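Local coordinates for protein aspartate-semialdehyde dehydrogenase (Thermus thermophilus, PDB 2YV3) that probably catalyses the NADPH-dependent reductive dephosphorylation of L-aspartyl-4-phosphate to L-aspartate-semialdehyde, a shared step in lysine, methionine and threonine biosynthesis, at residues R31-P36 and E53-G58; D63-S68 and A86-N91; G72-K77 and S93-E98; E111-H116 and I323-L328. All coordinates share one frame; numbering follows the deposited sequence.

Contact 1: R31-P36 and E53-G58; sequences RLYASP and EPLPEG
Y33 and L55 form the tight part of this contact. CD2 of L55 lies 3.4 Å from CB of Y33, and the two side chains cross at about a right angle. L55 also reaches I73 and W81 of helix 70-83. With CG anti to the carbonyl carbon (chi1 -75°), the Y33 ring sits beside E53, its CE1 3.5 Å from E53 CB. The carbonyl O of P54 lies farther off, at the ring edge and near the ring plane.

The backbones pair in parallel, Y33 beside E53 and A34 beside P54. E53 N donates to L32 O at 3.0 Å. A34 N donates to E53 O at 2.9 Å, and this bond is the straighter, at 164°. The bridges end at A34 and P54.

The outer side is looser. P36 is exposed and meets P54 through CA to CB at 4.1 Å. The E53 chain bends at chi2 and carries its carboxylate off strand 31-34.

A34 lies close to T9 and S38, both predicted to bind NADP(+). Parallel pairing of this kind, beside the cofactor site, is typical of a Rossmann-type NAD(P)-binding domain.

Contact 2: D63-S68 and A86-N91; sequences DLVLAS and ALVVDN
This is a buried pairing of two parallel strands in the central sheet of the nucleotide-binding domain. Strands 64-67 and 87-90 run 4.7 Å apart at closest approach, with 11° between their directions. The register is regular: L64 sits beside L87, V65 beside V88, L66 beside V89 and A67 beside D90.

Five backbone hydrogen bonds hold the pair. L87 N donates to D63 O, V65 N to L87 O, V89 N to V65 O, A67 N to V89 O and N91 N to A67 O. V65 N to L87 O is 2.8 Å and nearly straight (172° at the hydrogen). A67 N to V89 O is just as short but more bent.

L64 and L87 run alongside each other on one face. CD1 of L64 touches CB of L87 at 3.5 Å, and CD1 of L64 is also 4.3 Å from CG2 of V89. With CG anti to the backbone N (chi1 -178°), L64 brings this methyl over the next strand. The other face carries V65, V88, A67 and D90. There CB of A67 meets OD1 of D90 at 3.3 Å, while OD2 of D90 bonds to S92. At the two ends, D63 forms a salt bridge with R2, and OD1 of N91 accepts from N122.

Helix 319-327 covers the leucine face through I323 touching L64 and V89. Helix 70-83 covers the opposite face, with W81 on V65 and V88. Strand 3-6 flanks strand 64-67, and strand 119-121 flanks strand 87-90.

Contact 3: G72-K77 and S93-E98; sequences GISRAK and SAWRYE
The indole of W95 meets the backbone of helix 70-83 at S74. Its NE1 donates to S74 O at 3.1 Å, with 139° at the hydrogen. The oxygen lies in the indole plane, at the ring edge. The donor sits well above the carbonyl plane, not on a lone pair. A second bond from NE1 to S74 OG, at 3.0 Å, is weak. The N-H thus leans mainly on S74 O, with OG as a weak second acceptor. A chi1 of 168° puts S74 OG opposite its backbone N, beside the indole edge. That hydroxyl probably also hydrogen-bonds D90 OD2.

R75 adds packing on the exposed side. Its chain bends at chi2 and chi3 and lays one guanidinium face over A94, with NH1 3.1 Å from CB of A94. S93 O lies over the same face, 3.4 Å from NH2, but the angle is too poor for a hydrogen bond.

Inside 93-98, S93 OG and Y97 OH share a hydrogen bond of 2.8 Å. R96 is held by partners beyond both segments. Its NE donates to N122 O, and its NH1 forms a salt bridge with E213. A type I turn from W95 to E98 holds R96 in the loop between strands 87-90 and 119-121 of the Rossmann-type domain, which carries this predicted phosphate-binding arginine.

Contact 4: E111-H116 and I323-L328; sequences EKIFQH and IAEEWL
The helix 319-327, at the C-terminal end of the modelled chain, packs here on the loop that precedes strand 119-121 of the nucleotide-binding domain. I113 and F114 make the contact from the loop side. CD1 of I113 touches CB of E325 at 3.4 Å, and the two side chains cross obliquely. CG2 of I113 lies against the helix backbone, 3.9 Å from CA of E326. The two branches of I113 divide the work. CG1 is anti to the carbonyl carbon (chi1 -71°) and carries CD1 to E325, while CG2 turns to E326.

F114 brings the edge of its ring to the last turn of the helix. Its CE1 is 3.3 Å from E326 O. That oxygen lies near the ring plane, so an aromatic C-H faces the carbonyl. CG2 of I113 lies over one face of the ring, toward its rim.

No hydrogen bond joins the two segments. I113 is buried, whereas F114 and L328 are exposed, so the contact runs from the interior to the surface. I323 continues the packing inward onto L66 of strand 64-67. A C-terminal helix returning to cover the sheet of the N-terminal domain fits the aspartate-semialdehyde dehydrogenase fold.

From the N terminus, contact 1 comes first. It closes the loop between strands 31-34 and 48-54, which holds the strand 42-45. Contact 2 opens next and closes around helix 70-83, completing a beta-alpha-beta unit. Contact 3 starts on that helix and ends beyond strand 87-90, so contacts 2 and 3 cross. They also touch, at D90 and S74. Contacts 1 and 3 meet through L55 and I73. Contact 4 spans by far the longest loop, 206 residues that include the dimerisation domain, and brings the C-terminal helix back to the sheet of contact 2.

Contact 1: R31-P36 and E53-G58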
loop_
_atom_site.group_PDB
_atom_site.type_symbol
_atom_site.label_atom_id
_atom_site.label_comp_id
_atom_site.label_asym_id
_atom_site.label_seq_id
_atom_site.Cartn_x
_atom_site.Cartn_y
_atom_site.Cartn_z
ATOM N N ARG A 31 3.788 38.905 -2.415
ATOM C CA ARG A 31 4.628 38.845 -1.218
ATOM C C ARG A 31 4.959 37.439 -0.710
ATOM O O ARG A 31 4.077 36.668 -0.337
ATOM C CB ARG A 31 3.982 39.656 -0.092
ATOM C CG ARG A 31 3.952 41.149 -0.349
ATOM C CD ARG A 31 3.214 41.862 0.751
ATOM N NE ARG A 31 3.371 43.305 0.663
ATOM C CZ ARG A 31 4.454 43.969 1.050
ATOM N NH1 ARG A 31 5.493 43.324 1.563
ATOM N NH2 ARG A 31 4.500 45.288 0.920
ATOM N N LEU A 32 6.251 37.126 -0.701
ATOM C CA LEU A 32 6.747 35.842 -0.244
ATOM C C LEU A 32 7.375 35.984 1.131
ATOM O O LEU A 32 8.223 36.844 1.348
ATOM C CB LEU A 32 7.778 35.320 -1.223
ATOM C CG LEU A 32 7.276 35.211 -2.662
ATOM C CD1 LEU A 32 8.237 34.262 -3.414
ATOM C CD2 LEU A 32 5.810 34.701 -2.694
ATOM N N TYR A 33 6.966 35.131 2.059
ATOM C CA TYR A 33 7.480 35.190 3.419
ATOM C C TYR A 33 7.980 33.844 3.962
ATOM O O TYR A 33 7.329 32.809 3.813
ATOM C CB TYR A 33 6.389 35.738 4.346
ATOM C CG TYR A 33 6.158 37.226 4.238
ATOM C CD1 TYR A 33 7.090 38.136 4.764
ATOM C CD2 TYR A 33 5.019 37.732 3.617
ATOM C CE1 TYR A 33 6.888 39.502 4.675
ATOM C CE2 TYR A 33 4.809 39.101 3.525
ATOM C CZ TYR A 33 5.751 39.978 4.057
ATOM O OH TYR A 33 5.556 41.336 3.965
ATOM N N ALA A 34 9.139 33.874 4.607
ATOM C CA ALA A 34 9.725 32.676 5.197
ATOM C C ALA A 34 10.273 33.051 6.561
ATOM O O ALA A 34 10.448 34.230 6.863
ATOM C CB ALA A 34 10.850 32.141 4.310
ATOM N N SER A 35 10.525 32.051 7.396
ATOM C CA SER A 35 11.091 32.313 8.716
ATOM C C SER A 35 12.559 32.624 8.446
ATOM O O SER A 35 13.119 32.180 7.443
ATOM C CB SER A 35 10.979 31.076 9.617
ATOM O OG SER A 35 11.821 30.024 9.167
ATOM N N PRO A 36 13.205 33.374 9.339
ATOM C CA PRO A 36 14.616 33.716 9.142
ATOM C C PRO A 36 15.469 32.804 8.248
ATOM O O PRO A 36 16.110 33.307 7.323
ATOM C CB PRO A 36 15.131 33.830 10.570
ATOM C CG PRO A 36 13.955 34.546 11.232
ATOM C CD PRO A 36 12.749 33.772 10.683
ATOM N N GLU A 53 10.952 37.748 2.090
ATOM C CA GLU A 53 11.152 38.449 3.343
ATOM C C GLU A 53 10.994 37.526 4.531
ATOM O O GLU A 53 10.186 36.603 4.505
ATOM C CB GLU A 53 10.137 39.579 3.476
ATOM C CG GLU A 53 9.966 40.369 2.206
ATOM C CD GLU A 53 11.294 40.646 1.542
ATOM O OE1 GLU A 53 12.132 41.356 2.156
ATOM O OE2 GLU A 53 11.501 40.140 0.413
ATOM N N PRO A 54 11.789 37.743 5.587
ATOM C CA PRO A 54 11.630 36.864 6.746
ATOM C C PRO A 54 10.410 37.420 7.457
ATOM O O PRO A 54 10.097 38.592 7.303
ATOM C CB PRO A 54 12.924 37.074 7.521
ATOM C CG PRO A 54 13.254 38.513 7.218
ATOM C CD PRO A 54 12.957 38.627 5.736
ATOM N N LEU A 55 9.711 36.589 8.215
ATOM C CA LEU A 55 8.521 37.062 8.904
ATOM C C LEU A 55 8.804 38.016 10.051
ATOM O O LEU A 55 9.571 37.694 10.961
ATOM C CB LEU A 55 7.686 35.881 9.398
ATOM C CG LEU A 55 6.735 35.376 8.315
ATOM C CD1 LEU A 55 5.703 34.440 8.930
ATOM C CD2 LEU A 55 6.048 36.567 7.657
ATOM N N PRO A 56 8.191 39.216 10.006
ATOM C CA PRO A 56 8.294 40.310 10.983
ATOM C C PRO A 56 7.276 40.236 12.112
ATOM O O PRO A 56 6.078 40.257 11.857
ATOM C CB PRO A 56 8.068 41.545 10.128
ATOM C CG PRO A 56 7.012 41.072 9.171
ATOM C CD PRO A 56 7.544 39.698 8.768
ATOM N N GLU A 57 7.751 40.157 13.352
ATOM C CA GLU A 57 6.843 40.104 14.500
ATOM C C GLU A 57 5.964 41.363 14.492
ATOM O O GLU A 57 6.105 42.230 15.371
ATOM C CB GLU A 57 7.640 40.053 15.817
ATOM C CG GLU A 57 8.702 38.956 15.906
ATOM C CD GLU A 57 8.252 37.674 15.248
ATOM O OE1 GLU A 57 7.037 37.400 15.274
ATOM O OE2 GLU A 57 9.106 36.938 14.709
ATOM N N GLY A 58 5.073 41.455 13.499
ATOM C CA GLY A 58 4.197 42.612 13.348
ATOM C C GLY A 58 3.442 42.661 12.015
ATOM O O GLY A 58 3.984 43.104 10.994
#

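Contact 2: D63-S68 and A86-N91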
loop_
_atom_site.group_PDB
_atom_site.type_symbol
_atom_site.label_atom_id
_atom_site.label_comp_id
_atom_site.label_asym_id
_atom_site.label_seq_id
_atom_site.Cartn_x
_atom_site.Cartn_y
_atom_site.Cartn_z
ATOM N N ASP A 63 -3.953 41.467 1.670
ATOM C CA ASP A 63 -5.353 41.104 1.448
ATOM C C ASP A 63 -5.602 39.626 1.710
ATOM O O ASP A 63 -6.625 39.231 2.269
ATOM C CB ASP A 63 -5.712 41.380 -0.006
ATOM C CG ASP A 63 -6.439 42.668 -0.186
ATOM O OD1 ASP A 63 -6.284 43.291 -1.259
ATOM O OD2 ASP A 63 -7.174 43.044 0.747
ATOM N N LEU A 64 -4.652 38.811 1.281
ATOM C CA LEU A 64 -4.779 37.387 1.429
ATOM C C LEU A 64 -3.459 36.771 1.855
ATOM O O LEU A 64 -2.390 37.126 1.342
ATOM C CB LEU A 64 -5.229 36.790 0.100
ATOM C CG LEU A 64 -5.468 35.285 0.049
ATOM C CD1 LEU A 64 -6.804 34.929 0.680
ATOM C CD2 LEU A 64 -5.429 34.855 -1.413
ATOM N N VAL A 65 -3.537 35.841 2.795
ATOM C CA VAL A 65 -2.350 35.163 3.288
ATOM C C VAL A 65 -2.476 33.651 3.094
ATOM O O VAL A 65 -3.351 33.011 3.676
ATOM C CB VAL A 65 -2.135 35.469 4.772
ATOM C CG1 VAL A 65 -3.349 35.070 5.538
ATOM C CG2 VAL A 65 -0.912 34.722 5.300
ATOM N N LEU A 66 -1.606 33.078 2.269
ATOM C CA LEU A 66 -1.650 31.642 2.039
ATOM C C LEU A 66 -0.510 30.966 2.790
ATOM O O LEU A 66 0.586 30.806 2.265
ATOM C CB LEU A 66 -1.571 31.342 0.543
ATOM C CG LEU A 66 -2.884 31.586 -0.225
ATOM C CD1 LEU A 66 -2.722 32.701 -1.240
ATOM C CD2 LEU A 66 -3.293 30.310 -0.939
ATOM N N ALA A 67 -0.803 30.560 4.021
ATOM C CA ALA A 67 0.161 29.925 4.905
ATOM C C ALA A 67 0.471 28.442 4.679
ATOM O O ALA A 67 -0.429 27.597 4.695
ATOM C CB ALA A 67 -0.289 30.118 6.330
ATOM N N SER A 68 1.760 28.149 4.504
ATOM C CA SER A 68 2.297 26.796 4.302
ATOM C C SER A 68 3.661 26.743 5.009
ATOM O O SER A 68 4.645 26.231 4.458
ATOM C CB SER A 68 2.484 26.516 2.801
ATOM O OG SER A 68 3.315 25.381 2.559
ATOM N N ALA A 86 -6.542 40.494 6.544
ATOM C CA ALA A 86 -6.070 39.554 5.533
ATOM C C ALA A 86 -6.843 38.258 5.680
ATOM O O ALA A 86 -7.074 37.817 6.810
ATOM C CB ALA A 86 -4.585 39.282 5.723
ATOM N N LEU A 87 -7.262 37.653 4.562
ATOM C CA LEU A 87 -7.978 36.378 4.636
ATOM C C LEU A 87 -6.909 35.324 4.819
ATOM O O LEU A 87 -5.968 35.279 4.047
ATOM C CB LEU A 87 -8.747 36.069 3.358
ATOM C CG LEU A 87 -9.784 34.988 3.672
ATOM C CD1 LEU A 87 -11.087 35.711 4.055
ATOM C CD2 LEU A 87 -10.012 34.054 2.506
ATOM N N VAL A 88 -7.045 34.474 5.831
ATOM C CA VAL A 88 -6.013 33.471 6.063
ATOM C C VAL A 88 -6.383 32.019 5.782
ATOM O O VAL A 88 -7.288 31.448 6.393
ATOM C CB VAL A 88 -5.460 33.535 7.506
ATOM C CG1 VAL A 88 -4.208 32.671 7.609
ATOM C CG2 VAL A 88 -5.170 34.980 7.906
ATOM N N VAL A 89 -5.654 31.442 4.833
ATOM C CA VAL A 89 -5.809 30.059 4.445
ATOM C C VAL A 89 -4.509 29.401 4.886
ATOM O O VAL A 89 -3.418 29.753 4.411
ATOM C CB VAL A 89 -5.975 29.918 2.924
ATOM C CG1 VAL A 89 -6.461 28.534 2.593
ATOM C CG2 VAL A 89 -6.953 30.957 2.408
ATOM N N ASP A 90 -4.626 28.450 5.804
ATOM C CA ASP A 90 -3.466 27.757 6.323
ATOM C C ASP A 90 -3.480 26.266 5.979
ATOM O O ASP A 90 -4.474 25.586 6.220
ATOM C CB ASP A 90 -3.424 27.958 7.840
ATOM C CG ASP A 90 -2.286 27.207 8.504
ATOM O OD1 ASP A 90 -1.109 27.466 8.167
ATOM O OD2 ASP A 90 -2.565 26.351 9.375
ATOM N N ASN A 91 -2.382 25.767 5.408
ATOM C CA ASN A 91 -2.275 24.344 5.074
ATOM C C ASN A 91 -1.732 23.536 6.252
ATOM O O ASN A 91 -1.509 22.327 6.145
ATOM C CB ASN A 91 -1.344 24.105 3.877
ATOM C CG ASN A 91 -1.127 22.611 3.599
ATOM O OD1 ASN A 91 -2.066 21.884 3.267
ATOM N ND2 ASN A 91 0.110 22.150 3.753
#

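Contact 3: G72-K77 and S93-E98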
loop_
_atom_site.group_PDB
_atom_site.type_symbol
_atom_site.label_atom_id
_atom_site.label_comp_id
_atom_site.label_asym_id
_atom_site.label_seq_id
_atom_site.Cartn_x
_atom_site.Cartn_y
_atom_site.Cartn_z
ATOM N N GLY A 72 3.926 26.018 13.959
ATOM C CA GLY A 72 4.617 26.838 14.929
ATOM C C GLY A 72 4.214 28.262 14.653
ATOM O O GLY A 72 3.561 28.899 15.473
ATOM N N ILE A 73 4.565 28.747 13.469
ATOM C CA ILE A 73 4.250 30.117 13.086
ATOM C C ILE A 73 2.754 30.377 12.926
ATOM O O ILE A 73 2.243 31.391 13.373
ATOM C CB ILE A 73 4.963 30.491 11.771
ATOM C CG1 ILE A 73 6.368 29.869 11.734
ATOM C CG2 ILE A 73 5.064 32.003 11.671
ATOM C CD1 ILE A 73 7.113 30.052 10.419
ATOM N N SER A 74 2.046 29.460 12.290
ATOM C CA SER A 74 0.615 29.655 12.093
ATOM C C SER A 74 -0.170 29.747 13.381
ATOM O O SER A 74 -1.055 30.590 13.507
ATOM C CB SER A 74 0.017 28.533 11.266
ATOM O OG SER A 74 -1.388 28.617 11.335
ATOM N N ARG A 75 0.129 28.861 14.325
ATOM C CA ARG A 75 -0.576 28.885 15.598
ATOM C C ARG A 75 -0.320 30.270 16.172
ATOM O O ARG A 75 -1.208 30.898 16.752
ATOM C CB ARG A 75 -0.017 27.812 16.540
ATOM C CG ARG A 75 -1.044 27.172 17.463
ATOM C CD ARG A 75 -1.982 26.206 16.711
ATOM N NE ARG A 75 -1.579 24.789 16.792
ATOM C CZ ARG A 75 -0.528 24.251 16.169
ATOM N NH1 ARG A 75 0.247 24.999 15.398
ATOM N NH2 ARG A 75 -0.239 22.966 16.327
ATOM N N ALA A 76 0.900 30.747 15.943
ATOM C CA ALA A 76 1.370 32.042 16.428
ATOM C C ALA A 76 0.909 33.311 15.677
ATOM O O ALA A 76 0.742 34.361 16.303
ATOM C CB ALA A 76 2.900 32.020 16.496
ATOM N N LYS A 77 0.693 33.219 14.362
ATOM C CA LYS A 77 0.308 34.394 13.566
ATOM C C LYS A 77 -1.110 34.502 13.007
ATOM O O LYS A 77 -1.557 35.600 12.698
ATOM C CB LYS A 77 1.267 34.569 12.381
ATOM C CG LYS A 77 2.744 34.475 12.718
ATOM C CD LYS A 77 3.160 35.526 13.721
ATOM C CE LYS A 77 4.590 35.314 14.074
ATOM N NZ LYS A 77 4.785 33.848 14.204
ATOM N N SER A 93 -1.815 22.234 10.387
ATOM C CA SER A 93 -2.831 21.710 11.288
ATOM C C SER A 93 -2.600 22.465 12.579
ATOM O O SER A 93 -1.845 22.021 13.453
ATOM C CB SER A 93 -2.652 20.210 11.522
ATOM O OG SER A 93 -3.840 19.689 12.084
ATOM N N ALA A 94 -3.220 23.633 12.665
ATOM C CA ALA A 94 -3.079 24.488 13.819
ATOM C C ALA A 94 -4.460 24.984 14.170
ATOM O O ALA A 94 -4.810 25.076 15.345
ATOM C CB ALA A 94 -2.172 25.653 13.491
ATOM N N TRP A 95 -5.250 25.276 13.137
ATOM C CA TRP A 95 -6.610 25.766 13.321
ATOM C C TRP A 95 -7.705 24.817 12.793
ATOM O O TRP A 95 -8.893 25.108 12.927
ATOM C CB TRP A 95 -6.751 27.130 12.645
ATOM C CG TRP A 95 -5.679 28.073 13.029
ATOM C CD1 TRP A 95 -4.577 28.407 12.296
ATOM C CD2 TRP A 95 -5.569 28.780 14.262
ATOM N NE1 TRP A 95 -3.791 29.275 12.999
ATOM C CE2 TRP A 95 -4.375 29.523 14.212
ATOM C CE3 TRP A 95 -6.368 28.859 15.413
ATOM C CZ2 TRP A 95 -3.949 30.338 15.264
ATOM C CZ3 TRP A 95 -5.945 29.671 16.464
ATOM C CH2 TRP A 95 -4.743 30.400 16.378
ATOM N N ARG A 96 -7.294 23.693 12.202
ATOM C CA ARG A 96 -8.214 22.700 11.638
ATOM C C ARG A 96 -9.297 22.207 12.579
ATOM O O ARG A 96 -10.473 22.227 12.246
ATOM C CB ARG A 96 -7.454 21.467 11.167
ATOM C CG ARG A 96 -6.784 21.556 9.822
ATOM C CD ARG A 96 -6.048 20.250 9.591
ATOM N NE ARG A 96 -5.071 20.334 8.514
ATOM C CZ ARG A 96 -4.131 19.423 8.311
ATOM N NH1 ARG A 96 -4.058 18.371 9.113
ATOM N NH2 ARG A 96 -3.251 19.572 7.331
ATOM N N TYR A 97 -8.889 21.741 13.748
ATOM C CA TYR A 97 -9.834 21.208 14.715
ATOM C C TYR A 97 -10.334 22.266 15.654
ATOM O O TYR A 97 -10.494 22.018 16.832
ATOM C CB TYR A 97 -9.172 20.070 15.490
ATOM C CG TYR A 97 -8.229 19.300 14.597
ATOM C CD1 TYR A 97 -8.704 18.635 13.464
ATOM C CD2 TYR A 97 -6.850 19.364 14.792
ATOM C CE1 TYR A 97 -7.836 18.073 12.547
ATOM C CE2 TYR A 97 -5.973 18.799 13.871
ATOM C CZ TYR A 97 -6.481 18.157 12.753
ATOM O OH TYR A 97 -5.626 17.589 11.848
ATOM N N GLU A 98 -10.592 23.456 15.133
ATOM C CA GLU A 98 -11.086 24.530 15.983
ATOM C C GLU A 98 -12.477 24.985 15.512
ATOM O O GLU A 98 -12.655 25.361 14.360
ATOM C CB GLU A 98 -10.087 25.688 15.980
ATOM C CG GLU A 98 -8.614 25.268 15.769
ATOM C CD GLU A 98 -8.087 24.180 16.737
ATOM O OE1 GLU A 98 -8.245 24.327 17.973
ATOM O OE2 GLU A 98 -7.493 23.181 16.254
#

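Contact 4: E111-H116 and I323-L328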
loop_
_atom_site.group_PDB
_atom_site.type_symbol
_atom_site.label_atom_id
_atom_site.label_comp_id
_atom_site.label_asym_id
_atom_site.label_seq_id
_atom_site.Cartn_x
_atom_site.Cartn_y
_atom_site.Cartn_z
ATOM N N GLU A 111 -19.508 26.453 0.678
ATOM C CA GLU A 111 -20.443 27.229 1.474
ATOM C C GLU A 111 -19.784 27.746 2.754
ATOM O O GLU A 111 -20.076 28.846 3.215
ATOM C CB GLU A 111 -21.648 26.349 1.831
ATOM C CG GLU A 111 -21.368 24.826 1.730
ATOM C CD GLU A 111 -21.613 24.272 0.333
ATOM O OE1 GLU A 111 -22.798 24.180 -0.060
ATOM O OE2 GLU A 111 -20.631 23.939 -0.375
ATOM N N LYS A 112 -18.885 26.955 3.326
ATOM C CA LYS A 112 -18.202 27.352 4.557
ATOM C C LYS A 112 -17.219 28.514 4.415
ATOM O O LYS A 112 -16.934 29.188 5.395
ATOM C CB LYS A 112 -17.490 26.145 5.179
ATOM C CG LYS A 112 -18.402 24.930 5.387
ATOM C CD LYS A 112 -19.748 25.327 6.004
ATOM C CE LYS A 112 -20.753 24.146 6.059
ATOM N NZ LYS A 112 -21.126 23.495 4.738
ATOM N N ILE A 113 -16.707 28.753 3.209
ATOM C CA ILE A 113 -15.758 29.847 2.988
ATOM C C ILE A 113 -16.267 31.177 3.552
ATOM O O ILE A 113 -15.506 31.989 4.083
ATOM C CB ILE A 113 -15.475 30.072 1.468
ATOM C CG1 ILE A 113 -14.632 28.923 0.897
ATOM C CG2 ILE A 113 -14.782 31.401 1.256
ATOM C CD1 ILE A 113 -14.164 29.150 -0.532
ATOM N N PHE A 114 -17.564 31.401 3.446
ATOM C CA PHE A 114 -18.103 32.665 3.900
ATOM C C PHE A 114 -18.625 32.596 5.328
ATOM O O PHE A 114 -19.259 33.530 5.832
ATOM C CB PHE A 114 -19.158 33.123 2.894
ATOM C CG PHE A 114 -18.699 32.994 1.460
ATOM C CD1 PHE A 114 -17.636 33.763 0.984
ATOM C CD2 PHE A 114 -19.266 32.045 0.611
ATOM C CE1 PHE A 114 -17.142 33.582 -0.308
ATOM C CE2 PHE A 114 -18.780 31.860 -0.675
ATOM C CZ PHE A 114 -17.713 32.629 -1.137
ATOM N N GLN A 115 -18.322 31.485 5.990
ATOM C CA GLN A 115 -18.714 31.327 7.379
ATOM C C GLN A 115 -17.470 31.606 8.218
ATOM O O GLN A 115 -17.512 31.621 9.451
ATOM C CB GLN A 115 -19.228 29.923 7.659
ATOM C CG GLN A 115 -20.188 29.922 8.818
ATOM C CD GLN A 115 -20.622 28.542 9.222
ATOM O OE1 GLN A 115 -20.962 27.715 8.374
ATOM N NE2 GLN A 115 -20.630 28.287 10.529
ATOM N N HIS A 116 -16.360 31.830 7.522
ATOM C CA HIS A 116 -15.101 32.142 8.173
ATOM C C HIS A 116 -15.237 33.504 8.841
ATOM O O HIS A 116 -16.097 34.305 8.471
ATOM C CB HIS A 116 -13.976 32.229 7.148
ATOM C CG HIS A 116 -13.742 33.615 6.634
ATOM N ND1 HIS A 116 -13.305 34.641 7.443
ATOM C CD2 HIS A 116 -13.873 34.146 5.394
ATOM C CE1 HIS A 116 -13.172 35.742 6.726
ATOM N NE2 HIS A 116 -13.510 35.469 5.478
ATOM N N ILE A 323 -9.521 30.425 -2.406
ATOM C CA ILE A 323 -9.530 31.863 -2.584
ATOM C C ILE A 323 -10.275 32.230 -3.874
ATOM O O ILE A 323 -11.095 33.153 -3.886
ATOM C CB ILE A 323 -8.104 32.405 -2.654
ATOM C CG1 ILE A 323 -7.381 32.124 -1.347
ATOM C CG2 ILE A 323 -8.131 33.901 -2.886
ATOM C CD1 ILE A 323 -7.221 30.666 -1.018
ATOM N N ALA A 324 -9.974 31.514 -4.955
ATOM C CA ALA A 324 -10.636 31.752 -6.229
ATOM C C ALA A 324 -12.138 31.764 -5.976
ATOM O O ALA A 324 -12.874 32.472 -6.654
ATOM C CB ALA A 324 -10.287 30.655 -7.221
ATOM N N GLU A 325 -12.581 30.983 -4.994
ATOM C CA GLU A 325 -13.992 30.915 -4.645
ATOM C C GLU A 325 -14.328 32.070 -3.718
ATOM O O GLU A 325 -15.393 32.676 -3.840
ATOM C CB GLU A 325 -14.345 29.602 -3.930
ATOM C CG GLU A 325 -13.943 28.302 -4.628
ATOM C CD GLU A 325 -14.044 28.364 -6.139
ATOM O OE1 GLU A 325 -14.998 28.979 -6.656
ATOM O OE2 GLU A 325 -13.166 27.783 -6.817
ATOM N N GLU A 326 -13.435 32.357 -2.771
ATOM C CA GLU A 326 -13.667 33.461 -1.855
ATOM C C GLU A 326 -14.216 34.555 -2.758
ATOM O O GLU A 326 -15.279 35.111 -2.496
ATOM C CB GLU A 326 -12.358 33.893 -1.175
ATOM C CG GLU A 326 -12.024 35.378 -1.289
ATOM C CD GLU A 326 -11.649 36.014 0.038
ATOM O OE1 GLU A 326 -12.422 35.867 1.010
ATOM O OE2 GLU A 326 -10.591 36.675 0.107
ATOM N N TRP A 327 -13.500 34.825 -3.843
ATOM C CA TRP A 327 -13.924 35.810 -4.832
ATOM C C TRP A 327 -15.422 35.671 -5.107
ATOM O O TRP A 327 -16.150 36.651 -5.104
ATOM C CB TRP A 327 -13.169 35.596 -6.139
ATOM C CG TRP A 327 -11.780 36.142 -6.160
ATOM C CD1 TRP A 327 -10.690 35.681 -5.469
ATOM C CD2 TRP A 327 -11.324 37.248 -6.942
ATOM N NE1 TRP A 327 -9.582 36.434 -5.785
ATOM C CE2 TRP A 327 -9.944 37.403 -6.685
ATOM C CE3 TRP A 327 -11.953 38.126 -7.839
ATOM C CZ2 TRP A 327 -9.174 38.405 -7.297
ATOM C CZ3 TRP A 327 -11.190 39.124 -8.447
ATOM C CH2 TRP A 327 -9.813 39.254 -8.171
ATOM N N LEU A 328 -15.876 34.451 -5.363
ATOM C CA LEU A 328 -17.293 34.205 -5.616
ATOM C C LEU A 328 -18.143 34.485 -4.354
ATOM O O LEU A 328 -17.711 35.329 -3.546
ATOM C CB LEU A 328 -17.487 32.756 -6.085
ATOM C CG LEU A 328 -17.050 32.413 -7.515
ATOM C CD1 LEU A 328 -16.717 30.937 -7.620
ATOM C CD2 LEU A 328 -18.152 32.783 -8.495
#